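Local coordinates for ribosomal protein uL16 3-hydroxylase (Escherichia coli, PDB 4CCL), which catalyses the iron(II)- and 2-oxoglutarate-dependent hydroxylation of an arginyl residue in ribosomal protein uL16, at residues V23-F28 and I169-E174; V54-G59 and E76-L81; S114-G119 and E193-Y198; G138-R143 and G189-N194. All blocks are in the same frame, centred on the assembly; numbering follows the deposited sequence.

Contact 1. Residues V23-F28 and I169-E174; sequences VLKRGF and IDEELE
Val23 meets three side chains of 169-174, two of them through purely apolar contact. Its CG2 lies 3.9 Å from CG2 of Ile169, while CG1, anti to the backbone N (chi1 175°), turns to Leu173, with 4.2 Å between Val23 CG1 and Leu173 CD1. Between these two, Glu171 lays its carboxylate against the valine: OE1 faces CG1 and OE2 faces CG2, with 3.8 Å between Val23 CG2 and Glu171 OE2. The two segments belong to different sheets of the JmjC-type double-stranded beta-helix, 22-24 at the edge of the large sheet and 167-173 at the edge of the small one, and they pack at the surface without backbone pairing, mainly through side chains; Leu179 of strand 178-181 touches both Val23 and Leu173. The remaining interactions involve charge. Lys25, bent at chi2 and chi3, brings NZ to 4.5 Å from Glu171 OE1, too long for a salt bridge; its ion pair is with Asp177. An alanine in place of Glu171 would remove the carboxylate, and Val23 would probably lose much of its cover there while Lys25 lost a nearby negative charge. Glu174 CG packs 4.0 Å from Lys25 NZ, its carboxylate lying farther off.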
loop_
_atom_site.group_PDB
_atom_site.type_symbol
_atom_site.label_atom_id
_atom_site.label_comp_id
_atom_site.label_asym_id
_atom_site.label_seq_id
_atom_site.Cartn_x
_atom_site.Cartn_y
_atom_site.Cartn_z
ATOM N N VAL B 23 6.384 -37.962 12.686
ATOM C CA VAL B 23 7.173 -38.003 13.902
ATOM C C VAL B 23 8.521 -38.580 13.519
ATOM O O VAL B 23 8.606 -39.712 13.042
ATOM C CB VAL B 23 6.539 -38.888 14.985
ATOM C CG1 VAL B 23 7.467 -38.991 16.186
ATOM C CG2 VAL B 23 5.190 -38.333 15.398
ATOM N N LEU B 24 9.575 -37.801 13.713
ATOM C CA LEU B 24 10.908 -38.290 13.425
ATOM C C LEU B 24 11.500 -38.696 14.761
ATOM O O LEU B 24 11.822 -37.848 15.595
ATOM C CB LEU B 24 11.744 -37.184 12.782
ATOM C CG LEU B 24 11.088 -36.453 11.606
ATOM C CD1 LEU B 24 11.811 -35.154 11.301
ATOM C CD2 LEU B 24 11.038 -37.342 10.367
ATOM N N LYS B 25 11.644 -40.001 14.958
ATOM C CA LYS B 25 12.081 -40.536 16.237
ATOM C C LYS B 25 13.595 -40.456 16.319
ATOM O O LYS B 25 14.288 -40.818 15.369
ATOM C CB LYS B 25 11.623 -41.986 16.401
ATOM C CG LYS B 25 10.113 -42.192 16.384
ATOM C CD LYS B 25 9.587 -42.658 17.735
ATOM C CE LYS B 25 9.350 -41.495 18.679
ATOM N NZ LYS B 25 9.078 -41.973 20.065
ATOM N N ARG B 26 14.093 -39.980 17.457
ATOM C CA ARG B 26 15.526 -39.794 17.674
ATOM C C ARG B 26 16.141 -38.947 16.567
ATOM O O ARG B 26 17.196 -39.289 16.031
ATOM C CB ARG B 26 16.248 -41.141 17.760
ATOM C CG ARG B 26 15.662 -42.109 18.769
ATOM C CD ARG B 26 16.354 -42.020 20.121
ATOM N NE ARG B 26 16.800 -43.336 20.575
ATOM C CZ ARG B 26 18.073 -43.680 20.743
ATOM N NH1 ARG B 26 19.037 -42.801 20.507
ATOM N NH2 ARG B 26 18.383 -44.901 21.157
ATOM N N GLY B 27 15.461 -37.860 16.210
ATOM C CA GLY B 27 15.983 -36.915 15.238
ATOM C C GLY B 27 17.341 -36.444 15.708
ATOM O O GLY B 27 18.279 -36.317 14.922
ATOM N N PHE B 28 17.437 -36.194 17.008
ATOM C CA PHE B 28 18.714 -35.963 17.660
ATOM C C PHE B 28 19.013 -37.124 18.599
ATOM O O PHE B 28 18.182 -37.481 19.436
ATOM C CB PHE B 28 18.696 -34.652 18.444
ATOM C CG PHE B 28 18.551 -33.435 17.584
ATOM C CD1 PHE B 28 19.617 -32.972 16.832
ATOM C CD2 PHE B 28 17.348 -32.750 17.529
ATOM C CE1 PHE B 28 19.486 -31.851 16.039
ATOM C CE2 PHE B 28 17.213 -31.628 16.738
ATOM C CZ PHE B 28 18.283 -31.178 15.991
ATOM N N ILE B 169 -2.240 -38.641 14.229
ATOM C CA ILE B 169 -1.038 -38.938 15.001
ATOM C C ILE B 169 -1.321 -38.753 16.485
ATOM O O ILE B 169 -1.702 -37.674 16.905
ATOM C CB ILE B 169 0.150 -38.029 14.604
ATOM C CG1 ILE B 169 0.637 -38.349 13.188
ATOM C CG2 ILE B 169 1.299 -38.184 15.593
ATOM C CD1 ILE B 169 1.740 -37.435 12.694
ATOM N N ASP B 170 -1.164 -39.809 17.276
ATOM C CA ASP B 170 -1.216 -39.663 18.726
ATOM C C ASP B 170 -0.019 -40.398 19.317
ATOM O O ASP B 170 0.033 -41.627 19.274
ATOM C CB ASP B 170 -2.530 -40.249 19.260
ATOM C CG ASP B 170 -2.815 -39.849 20.699
ATOM O OD1 ASP B 170 -1.855 -39.661 21.476
ATOM O OD2 ASP B 170 -4.007 -39.723 21.056
ATOM N N GLU B 171 0.917 -39.659 19.911
ATOM C CA GLU B 171 2.164 -40.271 20.383
ATOM C C GLU B 171 2.765 -39.546 21.580
ATOM O O GLU B 171 2.441 -38.396 21.848
ATOM C CB GLU B 171 3.214 -40.338 19.260
ATOM C CG GLU B 171 2.866 -41.247 18.086
ATOM C CD GLU B 171 4.067 -41.605 17.233
ATOM O OE1 GLU B 171 5.194 -41.632 17.772
ATOM O OE2 GLU B 171 3.881 -41.862 16.024
ATOM N N GLU B 172 3.641 -40.237 22.301
ATOM C CA GLU B 172 4.411 -39.622 23.375
ATOM C C GLU B 172 5.842 -39.419 22.905
ATOM O O GLU B 172 6.502 -40.369 22.483
ATOM C CB GLU B 172 4.405 -40.510 24.614
ATOM C CG GLU B 172 3.026 -40.823 25.153
ATOM C CD GLU B 172 3.056 -41.910 26.208
ATOM O OE1 GLU B 172 4.038 -42.681 26.240
ATOM O OE2 GLU B 172 2.101 -41.991 27.010
ATOM N N LEU B 173 6.324 -38.185 22.981
ATOM C CA LEU B 173 7.639 -37.855 22.439
ATOM C C LEU B 173 8.752 -37.947 23.479
ATOM O O LEU B 173 8.682 -37.334 24.545
ATOM C CB LEU B 173 7.623 -36.472 21.781
ATOM C CG LEU B 173 7.349 -36.420 20.272
ATOM C CD1 LEU B 173 6.202 -37.332 19.874
ATOM C CD2 LEU B 173 7.067 -34.994 19.823
ATOM N N GLU B 174 9.773 -38.731 23.159
ATOM C CA GLU B 174 10.946 -38.857 24.008
ATOM C C GLU B 174 11.928 -37.760 23.606
ATOM O O GLU B 174 11.847 -37.244 22.492
ATOM C CB GLU B 174 11.571 -40.243 23.826
ATOM C CG GLU B 174 10.563 -41.393 23.771
ATOM C CD GLU B 174 9.998 -41.769 25.132
ATOM O OE1 GLU B 174 10.270 -41.052 26.116
ATOM O OE2 GLU B 174 9.283 -42.791 25.219
#

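Contact 2. Residues V54-G59 and E76-L81. With MN (manganese (II) ion), chain J.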
loop_
_atom_site.group_PDB
_atom_site.type_symbol
_atom_site.label_atom_id
_atom_site.label_comp_id
_atom_site.label_asym_id
_atom_site.label_seq_id
_atom_site.Cartn_x
_atom_site.Cartn_y
_atom_site.Cartn_z
ATOM N N VAL B 54 0.352 -19.483 29.424
ATOM C CA VAL B 54 -0.957 -20.017 29.091
ATOM C C VAL B 54 -1.351 -21.071 30.112
ATOM O O VAL B 54 -0.691 -22.106 30.238
ATOM C CB VAL B 54 -0.983 -20.637 27.683
ATOM C CG1 VAL B 54 -2.388 -21.106 27.339
ATOM C CG2 VAL B 54 -0.488 -19.633 26.653
ATOM N N SER B 55 -2.421 -20.801 30.848
ATOM C CA SER B 55 -2.900 -21.745 31.848
ATOM C C SER B 55 -4.348 -22.110 31.566
ATOM O O SER B 55 -5.086 -21.325 30.979
ATOM C CB SER B 55 -2.765 -21.152 33.250
ATOM O OG SER B 55 -3.442 -19.912 33.336
ATOM N N HIS B 56 -4.750 -23.310 31.967
ATOM C CA HIS B 56 -6.143 -23.714 31.826
ATOM C C HIS B 56 -6.655 -24.410 33.081
ATOM O O HIS B 56 -6.018 -25.318 33.615
ATOM C CB HIS B 56 -6.350 -24.588 30.583
ATOM C CG HIS B 56 -5.815 -25.977 30.721
ATOM N ND1 HIS B 56 -6.557 -27.013 31.243
ATOM C CD2 HIS B 56 -4.604 -26.503 30.408
ATOM C CE1 HIS B 56 -5.833 -28.118 31.243
ATOM N NE2 HIS B 56 -4.644 -27.832 30.741
ATOM N N GLN B 57 -7.806 -23.954 33.555
ATOM C CA GLN B 57 -8.438 -24.518 34.731
ATOM C C GLN B 57 -9.782 -25.080 34.289
ATOM O O GLN B 57 -10.668 -24.331 33.868
ATOM C CB GLN B 57 -8.584 -23.431 35.802
ATOM C CG GLN B 57 -9.868 -23.466 36.619
ATOM C CD GLN B 57 -9.643 -23.861 38.061
ATOM O OE1 GLN B 57 -9.395 -23.010 38.916
ATOM N NE2 GLN B 57 -9.725 -25.158 38.340
ATOM N N ASP B 58 -9.906 -26.405 34.342
ATOM C CA ASP B 58 -11.104 -27.082 33.852
ATOM C C ASP B 58 -11.407 -26.614 32.430
ATOM O O ASP B 58 -10.621 -26.851 31.514
ATOM C CB ASP B 58 -12.290 -26.879 34.799
ATOM C CG ASP B 58 -12.043 -27.482 36.176
ATOM O OD1 ASP B 58 -11.655 -28.669 36.251
ATOM O OD2 ASP B 58 -12.225 -26.761 37.182
ATOM N N GLY B 59 -12.544 -25.952 32.251
ATOM C CA GLY B 59 -12.861 -25.333 30.976
ATOM C C GLY B 59 -12.191 -23.994 30.686
ATOM O O GLY B 59 -11.961 -23.661 29.523
ATOM N N GLU B 76 1.436 -26.824 40.222
ATOM C CA GLU B 76 2.202 -28.000 39.839
ATOM C C GLU B 76 1.673 -28.533 38.520
ATOM O O GLU B 76 2.191 -29.514 37.987
ATOM C CB GLU B 76 2.081 -29.091 40.901
ATOM C CG GLU B 76 2.337 -28.627 42.322
ATOM C CD GLU B 76 2.171 -29.746 43.333
ATOM O OE1 GLU B 76 2.071 -30.921 42.916
ATOM O OE2 GLU B 76 2.140 -29.450 44.546
ATOM N N THR B 77 0.638 -27.882 38.000
ATOM C CA THR B 77 -0.148 -28.462 36.919
ATOM C C THR B 77 -0.791 -27.430 35.978
ATOM O O THR B 77 -0.950 -26.254 36.325
ATOM C CB THR B 77 -1.244 -29.398 37.505
ATOM O OG1 THR B 77 -1.397 -30.560 36.681
ATOM C CG2 THR B 77 -2.575 -28.680 37.629
ATOM N N ASN B 78 -1.130 -27.892 34.777
ATOM C CA ASN B 78 -1.982 -27.158 33.840
ATOM C C ASN B 78 -1.524 -25.772 33.367
ATOM O O ASN B 78 -2.359 -24.898 33.127
ATOM C CB ASN B 78 -3.412 -27.068 34.389
ATOM C CG ASN B 78 -4.149 -28.390 34.314
ATOM O OD1 ASN B 78 -3.754 -29.296 33.579
ATOM N ND2 ASN B 78 -5.237 -28.502 35.067
ATOM N N TRP B 79 -0.219 -25.564 33.219
ATOM C CA TRP B 79 0.264 -24.299 32.665
ATOM C C TRP B 79 1.527 -24.445 31.823
ATOM O O TRP B 79 2.253 -25.434 31.941
ATOM C CB TRP B 79 0.468 -23.252 33.766
ATOM C CG TRP B 79 1.547 -23.576 34.752
ATOM C CD1 TRP B 79 1.401 -24.222 35.945
ATOM C CD2 TRP B 79 2.941 -23.251 34.640
ATOM N NE1 TRP B 79 2.617 -24.328 36.578
ATOM C CE2 TRP B 79 3.575 -23.740 35.799
ATOM C CE3 TRP B 79 3.710 -22.601 33.671
ATOM C CZ2 TRP B 79 4.945 -23.596 36.015
ATOM C CZ3 TRP B 79 5.071 -22.458 33.889
ATOM C CH2 TRP B 79 5.674 -22.954 35.051
ATOM N N SER B 80 1.780 -23.454 30.974
ATOM C CA SER B 80 2.978 -23.461 30.143
ATOM C C SER B 80 3.518 -22.061 29.858
ATOM O O SER B 80 2.758 -21.112 29.642
ATOM C CB SER B 80 2.710 -24.199 28.829
ATOM O OG SER B 80 3.857 -24.195 27.997
ATOM N N LEU B 81 4.842 -21.957 29.844
ATOM C CA LEU B 81 5.535 -20.718 29.518
ATOM C C LEU B 81 6.092 -20.793 28.102
ATOM O O LEU B 81 6.863 -21.697 27.778
ATOM C CB LEU B 81 6.670 -20.464 30.514
ATOM C CG LEU B 81 7.638 -19.329 30.168
ATOM C CD1 LEU B 81 6.903 -17.998 30.060
ATOM C CD2 LEU B 81 8.762 -19.250 31.192
HETATM MN MN MN J . -9.434 -28.856 30.598
#
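The large sheet of the double-stranded beta-helix is extended here by an antiparallel strand pair, in which Val54 faces Ser80 and Ser55 faces Trp79. The axes of 54-57 and 79-81 run 4.7 Å apart at 176°. Val54 and Ser80 form the hydrogen-bonded pair, each amide reaching the other's carbonyl: Val54 N to Ser80 O and Ser80 N to Val54 O are both 2.9 Å. Beyond the non-hydrogen-bonded pair of Ser55 and Trp79, a third bond runs from His56 N to Asn78 O, 3.1 Å. Asn78 also works through its side chain. His56 CG sits between the backbone N and the carbonyl carbon (chi1 73°), which brings one face of the ring over Asn78 CB, 4.1 Å from the centroid, with the amide plane turned 37° from the ring. The imidazole NE2 is bonded to Gly119 O, and Trp61 meets the ring as well. An alanine in place of His56 would leave Gly119 O without this donor and would probably uncover the Asn78 side chain, letting its amide turn more freely. Past the strand, Asp58 O binds a manganese ion at 2.5 Å; Asp58 is not among the iron ligands His125, Asp127 and His187. Strand 60-65 flanks 51-57, and on the other side of the pair strand 108-116 follows 79-83, where Ser80 OG bonds to Phe115 O.

Contact 3. Residues S114-G119 and E193-Y198. With SO4 (sulfate ion), chain L.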
loop_
_atom_site.group_PDB
_atom_site.type_symbol
_atom_site.label_atom_id
_atom_site.label_comp_id
_atom_site.label_asym_id
_atom_site.label_seq_id
_atom_site.Cartn_x
_atom_site.Cartn_y
_atom_site.Cartn_z
ATOM N N SER B 114 8.989 -23.737 24.706
ATOM C CA SER B 114 7.933 -23.816 25.707
ATOM C C SER B 114 8.308 -24.762 26.843
ATOM O O SER B 114 8.799 -25.865 26.605
ATOM C CB SER B 114 6.603 -24.243 25.078
ATOM O OG SER B 114 6.627 -25.606 24.689
ATOM N N PHE B 115 8.086 -24.321 28.077
ATOM C CA PHE B 115 8.215 -25.195 29.235
ATOM C C PHE B 115 6.837 -25.456 29.815
ATOM O O PHE B 115 6.110 -24.522 30.140
ATOM C CB PHE B 115 9.120 -24.583 30.307
ATOM C CG PHE B 115 9.084 -25.320 31.623
ATOM C CD1 PHE B 115 9.741 -26.531 31.775
ATOM C CD2 PHE B 115 8.394 -24.798 32.705
ATOM C CE1 PHE B 115 9.709 -27.208 32.980
ATOM C CE2 PHE B 115 8.360 -25.471 33.913
ATOM C CZ PHE B 115 9.018 -26.677 34.050
ATOM N N SER B 116 6.477 -26.726 29.947
ATOM C CA SER B 116 5.164 -27.076 30.470
ATOM C C SER B 116 5.211 -28.097 31.608
ATOM O O SER B 116 5.883 -29.121 31.516
ATOM C CB SER B 116 4.255 -27.578 29.342
ATOM O OG SER B 116 4.900 -28.579 28.573
ATOM N N VAL B 117 4.489 -27.799 32.682
ATOM C CA VAL B 117 4.263 -28.749 33.764
ATOM C C VAL B 117 3.126 -29.663 33.302
ATOM O O VAL B 117 2.435 -29.321 32.344
ATOM C CB VAL B 117 3.875 -28.006 35.052
ATOM C CG1 VAL B 117 5.000 -27.081 35.482
ATOM C CG2 VAL B 117 2.594 -27.230 34.839
ATOM N N PRO B 118 2.937 -30.830 33.954
ATOM C CA PRO B 118 1.921 -31.787 33.487
ATOM C C PRO B 118 0.539 -31.174 33.278
ATOM O O PRO B 118 0.042 -30.444 34.134
ATOM C CB PRO B 118 1.868 -32.807 34.625
ATOM C CG PRO B 118 3.239 -32.808 35.172
ATOM C CD PRO B 118 3.747 -31.396 35.049
ATOM N N GLY B 119 -0.068 -31.478 32.135
ATOM C CA GLY B 119 -1.335 -30.883 31.754
ATOM C C GLY B 119 -1.156 -29.552 31.047
ATOM O O GLY B 119 -2.077 -29.056 30.396
ATOM N N GLU B 193 5.374 -35.516 31.817
ATOM C CA GLU B 193 6.339 -35.068 32.810
ATOM C C GLU B 193 6.682 -33.612 32.510
ATOM O O GLU B 193 6.163 -33.041 31.551
ATOM C CB GLU B 193 7.590 -35.950 32.809
ATOM C CG GLU B 193 7.370 -37.350 33.377
ATOM C CD GLU B 193 7.153 -38.397 32.301
ATOM O OE1 GLU B 193 8.125 -38.722 31.585
ATOM O OE2 GLU B 193 6.014 -38.893 32.170
ATOM N N ASN B 194 7.523 -32.997 33.338
ATOM C CA ASN B 194 7.934 -31.613 33.111
ATOM C C ASN B 194 8.686 -31.540 31.793
ATOM O O ASN B 194 9.666 -32.252 31.593
ATOM C CB ASN B 194 8.845 -31.131 34.240
ATOM C CG ASN B 194 8.088 -30.438 35.355
ATOM O OD1 ASN B 194 6.860 -30.374 35.350
ATOM N ND2 ASN B 194 8.828 -29.911 36.325
ATOM N N ALA B 195 8.252 -30.660 30.898
ATOM C CA ALA B 195 8.697 -30.750 29.515
ATOM C C ALA B 195 9.226 -29.461 28.891
ATOM O O ALA B 195 8.756 -28.361 29.187
ATOM C CB ALA B 195 7.594 -31.322 28.664
HETATM N N MSE B 196 10.212 -29.632 28.015
HETATM C CA MSE B 196 10.757 -28.548 27.210
HETATM C C MSE B 196 10.594 -28.875 25.728
HETATM O O MSE B 196 11.004 -29.943 25.267
HETATM C CB MSE B 196 12.233 -28.324 27.544
HETATM C CG MSE B 196 12.464 -27.707 28.913
HETATM SE SE MSE B 196 12.321 -25.761 28.885
HETATM C CE MSE B 196 14.198 -25.341 28.581
ATOM N N ASN B 197 9.980 -27.958 24.988
ATOM C CA ASN B 197 9.790 -28.132 23.554
ATOM C C ASN B 197 10.424 -26.997 22.765
ATOM O O ASN B 197 10.323 -25.827 23.146
ATOM C CB ASN B 197 8.304 -28.245 23.208
ATOM C CG ASN B 197 7.807 -29.679 23.227
ATOM O OD1 ASN B 197 6.795 -30.003 22.606
ATOM N ND2 ASN B 197 8.521 -30.546 23.937
ATOM N N TYR B 198 11.076 -27.353 21.663
ATOM C CA TYR B 198 11.760 -26.370 20.844
ATOM C C TYR B 198 11.158 -26.367 19.455
ATOM O O TYR B 198 11.366 -27.290 18.673
ATOM C CB TYR B 198 13.250 -26.703 20.758
ATOM C CG TYR B 198 13.898 -26.903 22.104
ATOM C CD1 TYR B 198 13.797 -28.120 22.771
ATOM C CD2 TYR B 198 14.601 -25.876 22.717
ATOM C CE1 TYR B 198 14.377 -28.310 24.004
ATOM C CE2 TYR B 198 15.191 -26.056 23.953
ATOM C CZ TYR B 198 15.074 -27.276 24.591
ATOM O OH TYR B 198 15.653 -27.465 25.821
HETATM S S SO4 L . 4.014 -25.694 22.289
HETATM O O1 SO4 L . 5.429 -26.054 22.235
HETATM O O2 SO4 L . 3.544 -25.328 20.956
HETATM O O3 SO4 L . 3.234 -26.832 22.764
HETATM O O4 SO4 L . 3.851 -24.566 23.200
#
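Two neighbouring strands of the large JmjC sheet pair here, and Ser114 and Ser116 of one are hydrogen-bonded to Asn197 and Ala195 of the other. Each of these pairs is closed by two N-H...O=C bonds, for instance Ser116 N to Ala195 O at 2.9 Å. The side chains divide between the two faces. On one, Phe115 CB lies 3.7 Å from SE of Met196, a selenomethionine bent at chi2 and chi3. Phe115 CG, anti to the backbone N (chi1 169°), swings the ring beside it, CD1 3.9 Å from Met196 SE, which approaches obliquely in a Met-aromatic contact, 5.1 Å from the centroid. Asn194 ND2 comes to the ring's edge near its plane, 4.0 Å from Phe115 CZ, and Pro37 and Leu40 of helix 37-45 pack on this face. On the other face Ser114 OG donates to O1 of a sulfate at 2.8 Å, and Asn197 CB lies 3.5 Å from Ser114 OG. Asn197 OD1 accepts from both Arg140 NH1 and Trp142 NE1, which places the arginine of the pocket. The sulfate is probably from the crystallisation liquor, but an anion beside Ser114 and Arg140 is consistent with their inferred role in substrate binding within a 2-oxoglutarate oxygenase double-stranded beta-helix.

Contact 4. Residues G138-R143 and G189-N194; sequences GRRRWR and GYALEN. With SO4 (sulfate ion), chain L.
Strands 140-143 and 189-191 run antiparallel, axes 4.5 Å apart, with Arg141 and Tyr190 exchanging two backbone hydrogen bonds and Leu192 N bonding to Arg139 O beyond them. The side chains of Arg141 and Tyr190 lie side by side, pointing the same way: Arg141 CB sits over the phenol ring, and the fully extended chain (chi1 180°) carries NH1 to Tyr190 OH at 3.0 Å, the oxygen lying near the guanidinium plane. Arg141 NH2 pairs with Asp170. Arg139, bent at chi3, packs one guanidinium face on Leu192 CB and makes a salt bridge to Glu193, NE to OE1 2.7 Å; Glu193 was modelled in two conformers, and the bridge, seen in one of them, is less certain than the pairing of Arg139 with Glu172. The opposite sheet face carries Trp142, whose six-membered ring is covered by Gly189 CA, 3.7 Å from the centroid, an approach that the missing side chain of Gly189 allows. Beside it Arg140, also bent at chi3, sends NH1 to O3 of a bound sulfate (2.7 Å, 161°). Arg139 and Arg141 thus find acidic or hydroxyl partners, while the buried Arg140 turns a donor to an anion, as would suit a carboxylate of 2-oxoglutarate.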
loop_
_atom_site.group_PDB
_atom_site.type_symbol
_atom_site.label_atom_id
_atom_site.label_comp_id
_atom_site.label_asym_id
_atom_site.label_seq_id
_atom_site.Cartn_x
_atom_site.Cartn_y
_atom_site.Cartn_z
ATOM N N GLY B 138 11.952 -34.359 29.604
ATOM C CA GLY B 138 10.584 -34.709 29.930
ATOM C C GLY B 138 9.863 -35.376 28.781
ATOM O O GLY B 138 10.494 -35.858 27.840
ATOM N N ARG B 139 8.536 -35.421 28.867
ATOM C CA ARG B 139 7.720 -36.041 27.828
ATOM C C ARG B 139 6.403 -35.304 27.610
ATOM O O ARG B 139 5.828 -34.743 28.544
ATOM C CB ARG B 139 7.431 -37.509 28.162
ATOM C CG ARG B 139 8.640 -38.427 28.079
ATOM C CD ARG B 139 8.261 -39.889 28.214
ATOM N NE ARG B 139 7.392 -40.134 29.358
ATOM C CZ ARG B 139 6.136 -40.555 29.261
ATOM N NH1 ARG B 139 5.603 -40.787 28.067
ATOM N NH2 ARG B 139 5.415 -40.750 30.358
ATOM N N ARG B 140 5.934 -35.312 26.368
ATOM C CA ARG B 140 4.636 -34.741 26.037
ATOM C C ARG B 140 3.862 -35.677 25.133
ATOM O O ARG B 140 4.442 -36.439 24.357
ATOM C CB ARG B 140 4.785 -33.391 25.338
ATOM C CG ARG B 140 5.638 -32.398 26.083
ATOM C CD ARG B 140 5.571 -31.025 25.454
ATOM N NE ARG B 140 4.407 -30.270 25.905
ATOM C CZ ARG B 140 3.953 -29.177 25.303
ATOM N NH1 ARG B 140 4.556 -28.721 24.213
ATOM N NH2 ARG B 140 2.891 -28.545 25.781
ATOM N N ARG B 141 2.543 -35.618 25.249
ATOM C CA ARG B 141 1.669 -36.278 24.304
ATOM C C ARG B 141 1.342 -35.280 23.208
ATOM O O ARG B 141 0.825 -34.194 23.485
ATOM C CB ARG B 141 0.389 -36.747 24.988
ATOM C CG ARG B 141 -0.593 -37.443 24.062
ATOM C CD ARG B 141 -1.864 -37.794 24.811
ATOM N NE ARG B 141 -2.843 -38.472 23.968
ATOM C CZ ARG B 141 -4.064 -38.803 24.374
ATOM N NH1 ARG B 141 -4.449 -38.516 25.609
ATOM N NH2 ARG B 141 -4.898 -39.418 23.547
ATOM N N TRP B 142 1.677 -35.645 21.977
ATOM C CA TRP B 142 1.368 -34.844 20.804
ATOM C C TRP B 142 0.354 -35.541 19.908
ATOM O O TRP B 142 0.432 -36.754 19.659
ATOM C CB TRP B 142 2.635 -34.507 20.013
ATOM C CG TRP B 142 3.314 -33.275 20.508
ATOM C CD1 TRP B 142 4.426 -33.211 21.285
ATOM C CD2 TRP B 142 2.899 -31.916 20.265
ATOM N NE1 TRP B 142 4.742 -31.896 21.541
ATOM C CE2 TRP B 142 3.840 -31.098 20.941
ATOM C CE3 TRP B 142 1.855 -31.334 19.563
ATOM C CZ2 TRP B 142 3.730 -29.703 20.907
ATOM C CZ3 TRP B 142 1.761 -29.952 19.540
ATOM C CH2 TRP B 142 2.697 -29.153 20.211
ATOM N N ARG B 143 -0.599 -34.745 19.439
ATOM C CA ARG B 143 -1.683 -35.205 18.594
ATOM C C ARG B 143 -1.814 -34.293 17.379
ATOM O O ARG B 143 -1.780 -33.070 17.504
ATOM C CB ARG B 143 -2.997 -35.241 19.379
ATOM C CG ARG B 143 -2.982 -36.198 20.567
ATOM C CD ARG B 143 -4.277 -36.150 21.366
ATOM N NE ARG B 143 -5.419 -36.625 20.591
ATOM C CZ ARG B 143 -6.350 -35.834 20.066
ATOM N NH1 ARG B 143 -6.281 -34.522 20.239
ATOM N NH2 ARG B 143 -7.352 -36.358 19.373
ATOM N N GLY B 189 -0.678 -30.504 21.988
ATOM C CA GLY B 189 0.192 -31.333 22.787
ATOM C C GLY B 189 0.273 -30.839 24.207
ATOM O O GLY B 189 0.099 -29.650 24.473
ATOM N N TYR B 190 0.567 -31.754 25.123
ATOM C CA TYR B 190 0.570 -31.408 26.536
ATOM C C TYR B 190 1.552 -32.262 27.324
ATOM O O TYR B 190 1.806 -33.414 26.981
ATOM C CB TYR B 190 -0.844 -31.477 27.133
ATOM C CG TYR B 190 -1.449 -32.865 27.223
ATOM C CD1 TYR B 190 -1.198 -33.682 28.319
ATOM C CD2 TYR B 190 -2.291 -33.346 26.226
ATOM C CE1 TYR B 190 -1.752 -34.944 28.412
ATOM C CE2 TYR B 190 -2.853 -34.611 26.313
ATOM C CZ TYR B 190 -2.578 -35.405 27.408
ATOM O OH TYR B 190 -3.129 -36.662 27.506
ATOM N N ALA B 191 2.106 -31.682 28.381
ATOM C CA ALA B 191 3.149 -32.339 29.151
ATOM C C ALA B 191 2.619 -33.509 29.972
ATOM O O ALA B 191 1.547 -33.432 30.570
ATOM C CB ALA B 191 3.851 -31.333 30.053
ATOM N N LEU B 192 3.376 -34.600 29.970
ATOM C CA LEU B 192 3.143 -35.704 30.888
ATOM C C LEU B 192 4.071 -35.474 32.076
ATOM O O LEU B 192 3.610 -35.274 33.202
ATOM C CB LEU B 192 3.407 -37.045 30.203
ATOM C CG LEU B 192 2.513 -37.313 28.987
ATOM C CD1 LEU B 192 2.661 -38.747 28.495
ATOM C CD2 LEU B 192 1.060 -37.001 29.310
ATOM N N GLU B 193 5.374 -35.516 31.817
ATOM C CA GLU B 193 6.339 -35.068 32.810
ATOM C C GLU B 193 6.682 -33.612 32.510
ATOM O O GLU B 193 6.163 -33.041 31.551
ATOM C CB GLU B 193 7.590 -35.950 32.809
ATOM C CG GLU B 193 7.370 -37.350 33.377
ATOM C CD GLU B 193 7.153 -38.397 32.301
ATOM O OE1 GLU B 193 8.125 -38.722 31.585
ATOM O OE2 GLU B 193 6.014 -38.893 32.170
ATOM N N ASN B 194 7.523 -32.997 33.338
ATOM C CA ASN B 194 7.934 -31.613 33.111
ATOM C C ASN B 194 8.686 -31.540 31.793
ATOM O O ASN B 194 9.666 -32.252 31.593
ATOM C CB ASN B 194 8.845 -31.131 34.240
ATOM C CG ASN B 194 8.088 -30.438 35.355
ATOM O OD1 ASN B 194 6.860 -30.374 35.350
ATOM N ND2 ASN B 194 8.828 -29.911 36.325
HETATM S S SO4 L . 4.014 -25.694 22.289
HETATM O O1 SO4 L . 5.429 -26.054 22.235
HETATM O O2 SO4 L . 3.544 -25.328 20.956
HETATM O O3 SO4 L . 3.234 -26.832 22.764
HETATM O O4 SO4 L . 3.851 -24.566 23.200
#

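Overall arrangement
The four contacts cover the two sheets of the JmjC double-stranded beta-helix. Contacts 2 and 3 are joined through neighbouring strands 79-83 and 108-116 of the large sheet, and contact 4 lies in the small one, whose strand 167-173 also supplies half of contact 1. Contacts 1 and 2 are farthest apart, centres about 23 Å from each other, whereas those of contacts 3 and 4 are about 6 Å apart, share Glu193 and Asn194, and reach the same sulfate. Along the chain both segments of contact 2 fall between those of contact 1 and precede contact 3, while contact 1 crosses contacts 3 and 4. Contacts 3 and 4 thus bring distant parts of the sequence together at the probable 2-oxoglutarate pocket.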